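Local coordinates for esterase E25 (Uncultured bacterium, PDB 4Q05), which probably hydrolyses carboxylic esters as a dimeric alpha/beta-hydrolase of the bacterial hormone-sensitive lipase family, at residues Pro64-Pro74 and Gly251-Phe262; Thr234-Ser245 and Asp302-Thr311. All coordinates share one frame; numbering follows the deposited sequence.

Interaction 1 (Pro64-Pro74 and Gly251-Phe262); sequences PVPTINLNLVP and GIDRNLVTYDGF
The short helix 66-71 lies on the loop that leads into helix 262-271, with Asn69 using both its side chain and its backbone. Its ND2 gives an in-plane N-H to Leu256 O at 2.9 Å, from above the plane of that carbonyl; Thr258 N takes the same oxygen from the opposite face. On the backbone side, Asn69 O accepts from Phe262 N at 2.8 Å. This N-H belongs to the first turn of helix 262-271, whose N-cap position is held by Gly261; a side chain on that glycine would run into Asn69 O and Leu70 CA. Val257 stands up from the loop with CG1 anti to its N (chi1 -173°), which sets the methyl 3.5 Å from Pro66 CA, across the proline ring at about a right angle. Further along, Leu70 CD1 touches both Thr258 CG2 and Asp260 CB, 3.7 Å from each. The Phe262 ring runs alongside Leu72, its CD1 3.9 Å from Leu72 CG, and both rest on Leu87 of helix 77-88. At the other end a water donates to Pro64 O and Gly251 O, while Trp37 of the second subunit packs on Pro64.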
loop_
_atom_site.group_PDB
_atom_site.type_symbol
_atom_site.label_atom_id
_atom_site.label_comp_id
_atom_site.label_asym_id
_atom_site.label_seq_id
_atom_site.Cartn_x
_atom_site.Cartn_y
_atom_site.Cartn_z
ATOM N N PRO A 64 -7.658 -21.052 -3.655
ATOM C CA PRO A 64 -8.752 -20.857 -2.695
ATOM C C PRO A 64 -10.081 -21.293 -3.306
ATOM O O PRO A 64 -10.275 -21.152 -4.514
ATOM C CB PRO A 64 -8.732 -19.347 -2.436
ATOM C CG PRO A 64 -7.284 -18.939 -2.708
ATOM C CD PRO A 64 -6.866 -19.827 -3.871
ATOM N N VAL A 65 -10.971 -21.838 -2.486
ATOM C CA VAL A 65 -12.255 -22.340 -2.969
ATOM C C VAL A 65 -13.408 -21.545 -2.356
ATOM O O VAL A 65 -13.744 -21.736 -1.190
ATOM C CB VAL A 65 -12.432 -23.829 -2.621
ATOM C CG1 VAL A 65 -13.730 -24.355 -3.215
ATOM C CG2 VAL A 65 -11.246 -24.635 -3.120
ATOM N N PRO A 66 -14.015 -20.641 -3.142
ATOM C CA PRO A 66 -15.018 -19.718 -2.594
ATOM C C PRO A 66 -16.355 -20.356 -2.218
ATOM O O PRO A 66 -17.197 -19.660 -1.640
ATOM C CB PRO A 66 -15.212 -18.694 -3.724
ATOM C CG PRO A 66 -13.949 -18.793 -4.548
ATOM C CD PRO A 66 -13.597 -20.254 -4.500
ATOM N N THR A 67 -16.549 -21.637 -2.529
ATOM C CA THR A 67 -17.818 -22.304 -2.222
ATOM C C THR A 67 -17.978 -22.682 -0.743
ATOM O O THR A 67 -19.089 -22.673 -0.218
ATOM C CB THR A 67 -18.064 -23.553 -3.116
ATOM O OG1 THR A 67 -17.022 -24.521 -2.920
ATOM C CG2 THR A 67 -18.129 -23.159 -4.583
ATOM N N ILE A 68 -16.878 -23.016 -0.076
ATOM C CA ILE A 68 -16.923 -23.297 1.354
ATOM C C ILE A 68 -17.504 -22.120 2.139
ATOM O O ILE A 68 -18.520 -22.255 2.832
ATOM C CB ILE A 68 -15.524 -23.586 1.914
ATOM C CG1 ILE A 68 -14.877 -24.742 1.140
ATOM C CG2 ILE A 68 -15.603 -23.865 3.423
ATOM C CD1 ILE A 68 -13.406 -24.954 1.445
ATOM N N ASN A 69 -16.852 -20.963 2.037
ATOM C CA ASN A 69 -17.324 -19.783 2.757
ATOM C C ASN A 69 -18.669 -19.294 2.241
ATOM O O ASN A 69 -19.441 -18.691 2.982
ATOM C CB ASN A 69 -16.268 -18.670 2.770
ATOM C CG ASN A 69 -15.251 -18.868 3.878
ATOM O OD1 ASN A 69 -15.352 -19.818 4.658
ATOM N ND2 ASN A 69 -14.272 -17.978 3.958
ATOM N N LEU A 70 -18.945 -19.588 0.973
ATOM C CA LEU A 70 -20.229 -19.269 0.357
ATOM C C LEU A 70 -21.352 -20.108 0.954
ATOM O O LEU A 70 -22.504 -19.679 0.990
ATOM C CB LEU A 70 -20.172 -19.522 -1.147
ATOM C CG LEU A 70 -20.468 -18.336 -2.058
ATOM C CD1 LEU A 70 -19.332 -17.329 -1.982
ATOM C CD2 LEU A 70 -20.681 -18.807 -3.498
ATOM N N ASN A 71 -21.009 -21.307 1.413
ATOM C CA ASN A 71 -22.000 -22.232 1.943
ATOM C C ASN A 71 -22.057 -22.263 3.467
ATOM O O ASN A 71 -22.962 -22.871 4.045
ATOM C CB ASN A 71 -21.771 -23.640 1.394
ATOM C CG ASN A 71 -22.068 -23.740 -0.093
ATOM O OD1 ASN A 71 -22.765 -22.891 -0.667
ATOM N ND2 ASN A 71 -21.546 -24.785 -0.724
ATOM N N LEU A 72 -21.100 -21.602 4.116
ATOM C CA LEU A 72 -21.081 -21.536 5.573
ATOM C C LEU A 72 -21.879 -20.317 6.026
ATOM O O LEU A 72 -21.334 -19.229 6.238
ATOM C CB LEU A 72 -19.649 -21.483 6.104
ATOM C CG LEU A 72 -19.517 -21.679 7.613
ATOM C CD1 LEU A 72 -20.271 -22.925 8.066
ATOM C CD2 LEU A 72 -18.048 -21.762 8.001
ATOM N N VAL A 73 -23.186 -20.500 6.152
ATOM C CA VAL A 73 -24.051 -19.389 6.488
ATOM C C VAL A 73 -24.958 -19.797 7.637
ATOM O O VAL A 73 -26.105 -20.163 7.426
ATOM C CB VAL A 73 -24.866 -18.925 5.263
ATOM C CG1 VAL A 73 -25.725 -17.720 5.616
ATOM C CG2 VAL A 73 -23.922 -18.590 4.105
ATOM N N PRO A 74 -24.423 -19.744 8.865
ATOM C CA PRO A 74 -25.211 -20.038 10.063
ATOM C C PRO A 74 -26.395 -19.086 10.150
ATOM O O PRO A 74 -26.273 -17.898 9.843
ATOM C CB PRO A 74 -24.233 -19.750 11.213
ATOM C CG PRO A 74 -22.859 -19.757 10.584
ATOM C CD PRO A 74 -23.058 -19.284 9.183
ATOM N N GLY A 251 -11.490 -14.770 -4.102
ATOM C CA GLY A 251 -10.857 -15.999 -4.546
ATOM C C GLY A 251 -9.335 -15.941 -4.524
ATOM O O GLY A 251 -8.668 -16.923 -4.853
ATOM N N ILE A 252 -8.776 -14.795 -4.139
ATOM C CA ILE A 252 -7.324 -14.619 -4.117
ATOM C C ILE A 252 -6.767 -14.534 -2.696
ATOM O O ILE A 252 -5.602 -14.832 -2.452
ATOM C CB ILE A 252 -6.902 -13.390 -4.969
ATOM C CG1 ILE A 252 -7.134 -13.702 -6.450
ATOM C CG2 ILE A 252 -5.438 -13.019 -4.722
ATOM C CD1 ILE A 252 -6.985 -12.514 -7.378
ATOM N N ASP A 253 -7.616 -14.144 -1.749
ATOM C CA ASP A 253 -7.217 -14.139 -0.356
ATOM C C ASP A 253 -7.450 -15.558 0.180
ATOM O O ASP A 253 -8.583 -15.987 0.316
ATOM C CB ASP A 253 -8.056 -13.114 0.414
ATOM C CG ASP A 253 -7.660 -13.008 1.871
ATOM O OD1 ASP A 253 -7.641 -14.049 2.576
ATOM O OD2 ASP A 253 -7.359 -11.879 2.304
ATOM N N ARG A 254 -6.379 -16.277 0.482
ATOM C CA ARG A 254 -6.494 -17.695 0.837
ATOM C C ARG A 254 -7.167 -17.901 2.187
ATOM O O ARG A 254 -7.558 -19.019 2.525
ATOM C CB ARG A 254 -5.120 -18.357 0.850
ATOM C CG ARG A 254 -4.254 -17.901 2.013
ATOM C CD ARG A 254 -2.780 -18.175 1.789
ATOM N NE ARG A 254 -2.064 -17.852 3.014
ATOM C CZ ARG A 254 -1.439 -18.737 3.783
ATOM N NH1 ARG A 254 -1.391 -20.013 3.423
ATOM N NH2 ARG A 254 -0.850 -18.333 4.903
ATOM N N ASN A 255 -7.303 -16.825 2.959
ATOM C CA ASN A 255 -7.860 -16.935 4.291
ATOM C C ASN A 255 -9.328 -16.547 4.382
ATOM O O ASN A 255 -10.145 -17.344 4.838
ATOM C CB ASN A 255 -7.008 -16.164 5.300
ATOM C CG ASN A 255 -5.551 -16.585 5.251
ATOM O OD1 ASN A 255 -4.643 -15.752 5.175
ATOM N ND2 ASN A 255 -5.322 -17.889 5.255
ATOM N N LEU A 256 -9.666 -15.330 3.963
ATOM C CA LEU A 256 -11.057 -14.905 3.930
ATOM C C LEU A 256 -11.771 -15.444 2.688
ATOM O O LEU A 256 -12.979 -15.720 2.720
ATOM C CB LEU A 256 -11.157 -13.381 3.977
ATOM C CG LEU A 256 -10.688 -12.714 5.271
ATOM C CD1 LEU A 256 -10.829 -11.192 5.187
ATOM C CD2 LEU A 256 -11.486 -13.271 6.446
ATOM N N VAL A 257 -11.005 -15.603 1.612
ATOM C CA VAL A 257 -11.501 -16.077 0.313
ATOM C C VAL A 257 -12.528 -15.162 -0.359
ATOM O O VAL A 257 -12.329 -14.733 -1.492
ATOM C CB VAL A 257 -12.087 -17.514 0.375
ATOM C CG1 VAL A 257 -12.404 -17.991 -1.019
ATOM C CG2 VAL A 257 -11.118 -18.485 1.037
ATOM N N THR A 258 -13.637 -14.898 0.321
ATOM C CA THR A 258 -14.703 -14.091 -0.249
ATOM C C THR A 258 -15.510 -13.417 0.854
ATOM O O THR A 258 -15.587 -13.913 1.977
ATOM C CB THR A 258 -15.642 -14.941 -1.144
ATOM O OG1 THR A 258 -16.631 -14.104 -1.745
ATOM C CG2 THR A 258 -16.343 -16.023 -0.329
ATOM N N TYR A 259 -16.096 -12.273 0.527
ATOM C CA TYR A 259 -16.975 -11.570 1.436
ATOM C C TYR A 259 -18.293 -12.327 1.559
ATOM O O TYR A 259 -18.892 -12.367 2.632
ATOM C CB TYR A 259 -17.244 -10.181 0.883
ATOM C CG TYR A 259 -18.190 -9.338 1.702
ATOM C CD1 TYR A 259 -17.709 -8.502 2.699
ATOM C CD2 TYR A 259 -19.557 -9.351 1.456
ATOM C CE1 TYR A 259 -18.569 -7.709 3.447
ATOM C CE2 TYR A 259 -20.428 -8.566 2.196
ATOM C CZ TYR A 259 -19.927 -7.750 3.193
ATOM O OH TYR A 259 -20.774 -6.958 3.935
ATOM N N ASP A 260 -18.733 -12.928 0.455
ATOM C CA ASP A 260 -20.056 -13.546 0.381
ATOM C C ASP A 260 -20.131 -14.787 1.245
ATOM O O ASP A 260 -19.155 -15.509 1.379
ATOM C CB ASP A 260 -20.410 -13.940 -1.054
ATOM C CG ASP A 260 -20.282 -12.783 -2.035
ATOM O OD1 ASP A 260 -20.519 -11.612 -1.648
ATOM O OD2 ASP A 260 -19.945 -13.061 -3.204
ATOM N N GLY A 261 -21.309 -15.039 1.805
ATOM C CA GLY A 261 -21.506 -16.189 2.664
ATOM C C GLY A 261 -21.135 -15.866 4.099
ATOM O O GLY A 261 -21.734 -14.992 4.735
ATOM N N PHE A 262 -20.133 -16.574 4.607
ATOM C CA PHE A 262 -19.771 -16.479 6.012
ATOM C C PHE A 262 -19.436 -15.069 6.485
ATOM O O PHE A 262 -19.972 -14.593 7.494
ATOM C CB PHE A 262 -18.617 -17.418 6.352
ATOM C CG PHE A 262 -18.219 -17.347 7.787
ATOM C CD1 PHE A 262 -18.965 -17.996 8.754
ATOM C CD2 PHE A 262 -17.138 -16.583 8.182
ATOM C CE1 PHE A 262 -18.620 -17.913 10.092
ATOM C CE2 PHE A 262 -16.789 -16.493 9.519
ATOM C CZ PHE A 262 -17.539 -17.165 10.478
HETATM O O HOH W 1 -9.909 -19.055 -6.044
#

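Interaction 2 (Thr234-Ser245 and Asp302-Thr311); sequences TPGADMSKTGDS and DLLLSATVRT
Ser245 OG is gripped from two sides by the turn that starts helix 305-317: it donates to Leu303 O at 2.6 Å, from above the carbonyl plane, and accepts from Ser306 N at 2.8 Å. The hydroxyl sits between its own N and carbonyl carbon (chi1 59°), facing the turn. Ser306 OG answers by accepting from Ser245 N, also at 2.8 Å, so the two serines exchange backbone bonds; Glu328 of the second subunit is a further partner of Ser306 OG. One helical turn on, the bent chain of Arg310 brings its guanidinium end-on to Asp238, and both NH1 (2.8 Å) and NH2 (3.1 Å) bond to the single atom OD2, met on its anti side, a salt bridge in which the carboxylate and guanidinium planes stand 66° apart. Asp238 OD1 accepts from Ser240 N, which makes an Asx turn, and also from Ser240 OG. A leucine in place of Asp238 would probably leave Arg310 NH1 without its salt-bridge partner and let the turn at Ser240 shift. Toward strand 229-235, Ala307 CB comes to 3.4 Å from Pro235 O, and Pro235 CD packs across Thr308. Thr234 OG1 donates at 2.7 Å to the syn lone pair of Asp302 OD2 and is also bonded to His332 ND1. Asp302 packs on His332 just beyond strand 294-299, and Thr234 lies near the end of the neighbouring parallel strand 229-235, beside Ser206, an arrangement consistent with the acid, histidine and nucleophile of an alpha/beta-hydrolase catalytic triad.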
loop_
_atom_site.group_PDB
_atom_site.type_symbol
_atom_site.label_atom_id
_atom_site.label_comp_id
_atom_site.label_asym_id
_atom_site.label_seq_id
_atom_site.Cartn_x
_atom_site.Cartn_y
_atom_site.Cartn_z
ATOM N N THR A 234 -4.618 -5.391 8.773
ATOM C CA THR A 234 -5.747 -5.772 7.945
ATOM C C THR A 234 -7.107 -5.450 8.611
ATOM O O THR A 234 -7.886 -6.301 8.883
ATOM C CB THR A 234 -5.620 -7.231 7.460
ATOM O OG1 THR A 234 -6.670 -7.550 6.580
ATOM C CG2 THR A 234 -5.610 -8.191 8.604
ATOM N N PRO A 235 -7.288 -4.095 8.909
ATOM C CA PRO A 235 -8.455 -3.811 9.747
ATOM C C PRO A 235 -9.793 -4.018 9.057
ATOM O O PRO A 235 -9.897 -3.812 7.885
ATOM C CB PRO A 235 -8.277 -2.354 10.103
ATOM C CG PRO A 235 -7.609 -1.766 8.962
ATOM C CD PRO A 235 -6.586 -2.738 8.666
ATOM N N GLY A 236 -10.787 -4.445 9.806
ATOM C CA GLY A 236 -12.121 -4.573 9.288
ATOM C C GLY A 236 -12.762 -3.214 9.386
ATOM O O GLY A 236 -13.705 -3.025 10.120
ATOM N N ALA A 237 -12.181 -2.264 8.673
ATOM C CA ALA A 237 -12.554 -0.859 8.818
ATOM C C ALA A 237 -13.868 -0.516 8.111
ATOM O O ALA A 237 -14.618 0.350 8.555
ATOM C CB ALA A 237 -11.421 0.040 8.314
ATOM N N ASP A 238 -14.136 -1.188 7.001
ATOM C CA ASP A 238 -15.421 -1.046 6.301
ATOM C C ASP A 238 -15.962 -2.427 6.000
ATOM O O ASP A 238 -15.430 -3.128 5.140
ATOM C CB ASP A 238 -15.241 -0.264 4.994
ATOM C CG ASP A 238 -16.552 -0.029 4.256
ATOM O OD1 ASP A 238 -17.592 -0.613 4.649
ATOM O OD2 ASP A 238 -16.533 0.742 3.267
ATOM N N MET A 239 -17.013 -2.829 6.713
ATOM C CA MET A 239 -17.538 -4.184 6.544
ATOM C C MET A 239 -18.762 -4.268 5.636
ATOM O O MET A 239 -19.346 -5.333 5.499
ATOM C CB MET A 239 -17.825 -4.846 7.891
ATOM C CG MET A 239 -16.606 -4.901 8.829
ATOM S SD MET A 239 -15.092 -5.511 8.025
ATOM C CE MET A 239 -15.630 -7.101 7.381
ATOM N N SER A 240 -19.163 -3.151 5.033
ATOM C CA SER A 240 -20.057 -3.233 3.888
ATOM C C SER A 240 -19.194 -3.793 2.782
ATOM O O SER A 240 -17.970 -3.813 2.909
ATOM C CB SER A 240 -20.608 -1.857 3.493
ATOM O OG SER A 240 -19.579 -1.008 3.018
ATOM N N LYS A 241 -19.804 -4.245 1.694
ATOM C CA LYS A 241 -19.013 -4.766 0.604
ATOM C C LYS A 241 -18.562 -3.605 -0.270
ATOM O O LYS A 241 -18.909 -3.501 -1.450
ATOM C CB LYS A 241 -19.766 -5.829 -0.195
ATOM C CG LYS A 241 -18.820 -6.755 -0.946
ATOM C CD LYS A 241 -19.551 -7.838 -1.707
ATOM C CE LYS A 241 -18.559 -8.684 -2.510
ATOM N NZ LYS A 241 -19.267 -9.722 -3.313
ATOM N N THR A 242 -17.786 -2.722 0.344
ATOM C CA THR A 242 -17.249 -1.571 -0.347
ATOM C C THR A 242 -15.741 -1.657 -0.233
ATOM O O THR A 242 -15.211 -1.733 0.872
ATOM C CB THR A 242 -17.720 -0.271 0.308
ATOM O OG1 THR A 242 -19.146 -0.289 0.437
ATOM C CG2 THR A 242 -17.274 0.946 -0.516
ATOM N N GLY A 243 -15.067 -1.665 -1.376
ATOM C CA GLY A 243 -13.625 -1.784 -1.421
ATOM C C GLY A 243 -13.221 -2.672 -2.581
ATOM O O GLY A 243 -13.662 -3.818 -2.670
ATOM N N ASP A 244 -12.406 -2.128 -3.483
ATOM C CA ASP A 244 -11.905 -2.869 -4.634
ATOM C C ASP A 244 -11.479 -4.292 -4.272
ATOM O O ASP A 244 -11.812 -5.246 -4.973
ATOM C CB ASP A 244 -10.705 -2.136 -5.246
ATOM C CG ASP A 244 -11.106 -1.125 -6.312
ATOM O OD1 ASP A 244 -12.315 -0.951 -6.562
ATOM O OD2 ASP A 244 -10.199 -0.501 -6.904
ATOM N N SER A 245 -10.728 -4.429 -3.186
ATOM C CA SER A 245 -10.136 -5.722 -2.867
ATOM C C SER A 245 -11.187 -6.795 -2.582
ATOM O O SER A 245 -10.946 -7.977 -2.817
ATOM C CB SER A 245 -9.127 -5.611 -1.712
ATOM O OG SER A 245 -9.721 -5.092 -0.519
ATOM N N ASP A 302 -4.721 -9.448 0.067
ATOM C CA ASP A 302 -5.638 -9.269 1.187
ATOM C C ASP A 302 -7.005 -8.825 0.688
ATOM O O ASP A 302 -7.105 -7.836 -0.049
ATOM C CB ASP A 302 -5.071 -8.197 2.104
ATOM C CG ASP A 302 -5.709 -8.184 3.489
ATOM O OD1 ASP A 302 -6.804 -8.763 3.693
ATOM O OD2 ASP A 302 -5.090 -7.566 4.377
ATOM N N LEU A 303 -8.050 -9.543 1.096
ATOM C CA LEU A 303 -9.420 -9.139 0.799
ATOM C C LEU A 303 -9.709 -7.782 1.430
ATOM O O LEU A 303 -10.574 -7.047 0.950
ATOM C CB LEU A 303 -10.427 -10.165 1.335
ATOM C CG LEU A 303 -11.816 -10.138 0.699
ATOM C CD1 LEU A 303 -11.747 -10.765 -0.690
ATOM C CD2 LEU A 303 -12.864 -10.867 1.573
ATOM N N LEU A 304 -8.986 -7.458 2.506
ATOM C CA LEU A 304 -9.160 -6.172 3.195
ATOM C C LEU A 304 -8.066 -5.157 2.851
ATOM O O LEU A 304 -7.883 -4.157 3.559
ATOM C CB LEU A 304 -9.218 -6.349 4.715
ATOM C CG LEU A 304 -10.312 -7.308 5.210
ATOM C CD1 LEU A 304 -10.374 -7.291 6.733
ATOM C CD2 LEU A 304 -11.650 -6.902 4.624
ATOM N N LEU A 305 -7.346 -5.407 1.770
ATOM C CA LEU A 305 -6.381 -4.424 1.278
ATOM C C LEU A 305 -7.025 -3.032 1.168
ATOM O O LEU A 305 -6.473 -2.050 1.656
ATOM C CB LEU A 305 -5.823 -4.866 -0.075
ATOM C CG LEU A 305 -5.018 -3.827 -0.854
ATOM C CD1 LEU A 305 -3.788 -3.378 -0.063
ATOM C CD2 LEU A 305 -4.621 -4.369 -2.239
ATOM N N SER A 306 -8.197 -2.955 0.532
ATOM C CA SER A 306 -8.894 -1.682 0.350
ATOM C C SER A 306 -9.261 -1.066 1.699
ATOM O O SER A 306 -9.063 0.135 1.925
ATOM C CB SER A 306 -10.161 -1.863 -0.514
ATOM O OG SER A 306 -9.830 -2.093 -1.870
ATOM N N ALA A 307 -9.802 -1.878 2.602
ATOM C CA ALA A 307 -10.173 -1.365 3.924
ATOM C C ALA A 307 -8.953 -0.728 4.574
ATOM O O ALA A 307 -9.046 0.304 5.256
ATOM C CB ALA A 307 -10.723 -2.496 4.822
ATOM N N THR A 308 -7.799 -1.347 4.348
ATOM C CA THR A 308 -6.579 -0.905 4.997
ATOM C C THR A 308 -6.070 0.414 4.419
ATOM O O THR A 308 -5.797 1.372 5.153
ATOM C CB THR A 308 -5.472 -1.972 4.882
ATOM O OG1 THR A 308 -5.968 -3.211 5.416
ATOM C CG2 THR A 308 -4.211 -1.520 5.662
ATOM N N VAL A 309 -5.939 0.456 3.105
ATOM C CA VAL A 309 -5.331 1.616 2.468
ATOM C C VAL A 309 -6.301 2.793 2.493
ATOM O O VAL A 309 -5.879 3.945 2.549
ATOM C CB VAL A 309 -4.840 1.319 1.032
ATOM C CG1 VAL A 309 -3.852 0.147 1.045
ATOM C CG2 VAL A 309 -5.996 1.048 0.081
ATOM N N ARG A 310 -7.595 2.493 2.469
ATOM C CA ARG A 310 -8.612 3.532 2.622
ATOM C C ARG A 310 -8.482 4.133 4.000
ATOM O O ARG A 310 -8.600 5.338 4.169
ATOM C CB ARG A 310 -10.021 2.984 2.411
ATOM C CG ARG A 310 -10.360 2.706 0.947
ATOM C CD ARG A 310 -11.679 1.969 0.839
ATOM N NE ARG A 310 -12.775 2.780 1.360
ATOM C CZ ARG A 310 -13.949 2.301 1.754
ATOM N NH1 ARG A 310 -14.192 0.997 1.711
ATOM N NH2 ARG A 310 -14.874 3.125 2.217
ATOM N N THR A 311 -8.209 3.300 4.997
ATOM C CA THR A 311 -8.057 3.818 6.351
ATOM C C THR A 311 -6.769 4.635 6.477
ATOM O O THR A 311 -6.764 5.706 7.072
ATOM C CB THR A 311 -8.072 2.698 7.408
ATOM O OG1 THR A 311 -9.344 2.029 7.388
ATOM C CG2 THR A 311 -7.825 3.286 8.784
#

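From the N terminus the chain passes 64-74, then 234-245, 251-262 and finally 302-311, so the two contacts cross. Interaction 1 closes a long loop of 176 residues containing six of the eight sheet strands, and brings the short helix 66-71 of the N-terminal part onto the loop before helix 262-271. Interaction 2 spans 56 residues and joins the segments leaving adjacent parallel strands 229-235 and 294-299. The segment 251-262 lies within that second loop and links both contacts directly: Asp253 OD2 meets Leu303 N and Tyr259 OH meets Met239 O, both probable hydrogen bonds. Each contact also touches the second subunit, so the N-terminal part, the probable active-site end of the sheet and the dimer interface are physically connected.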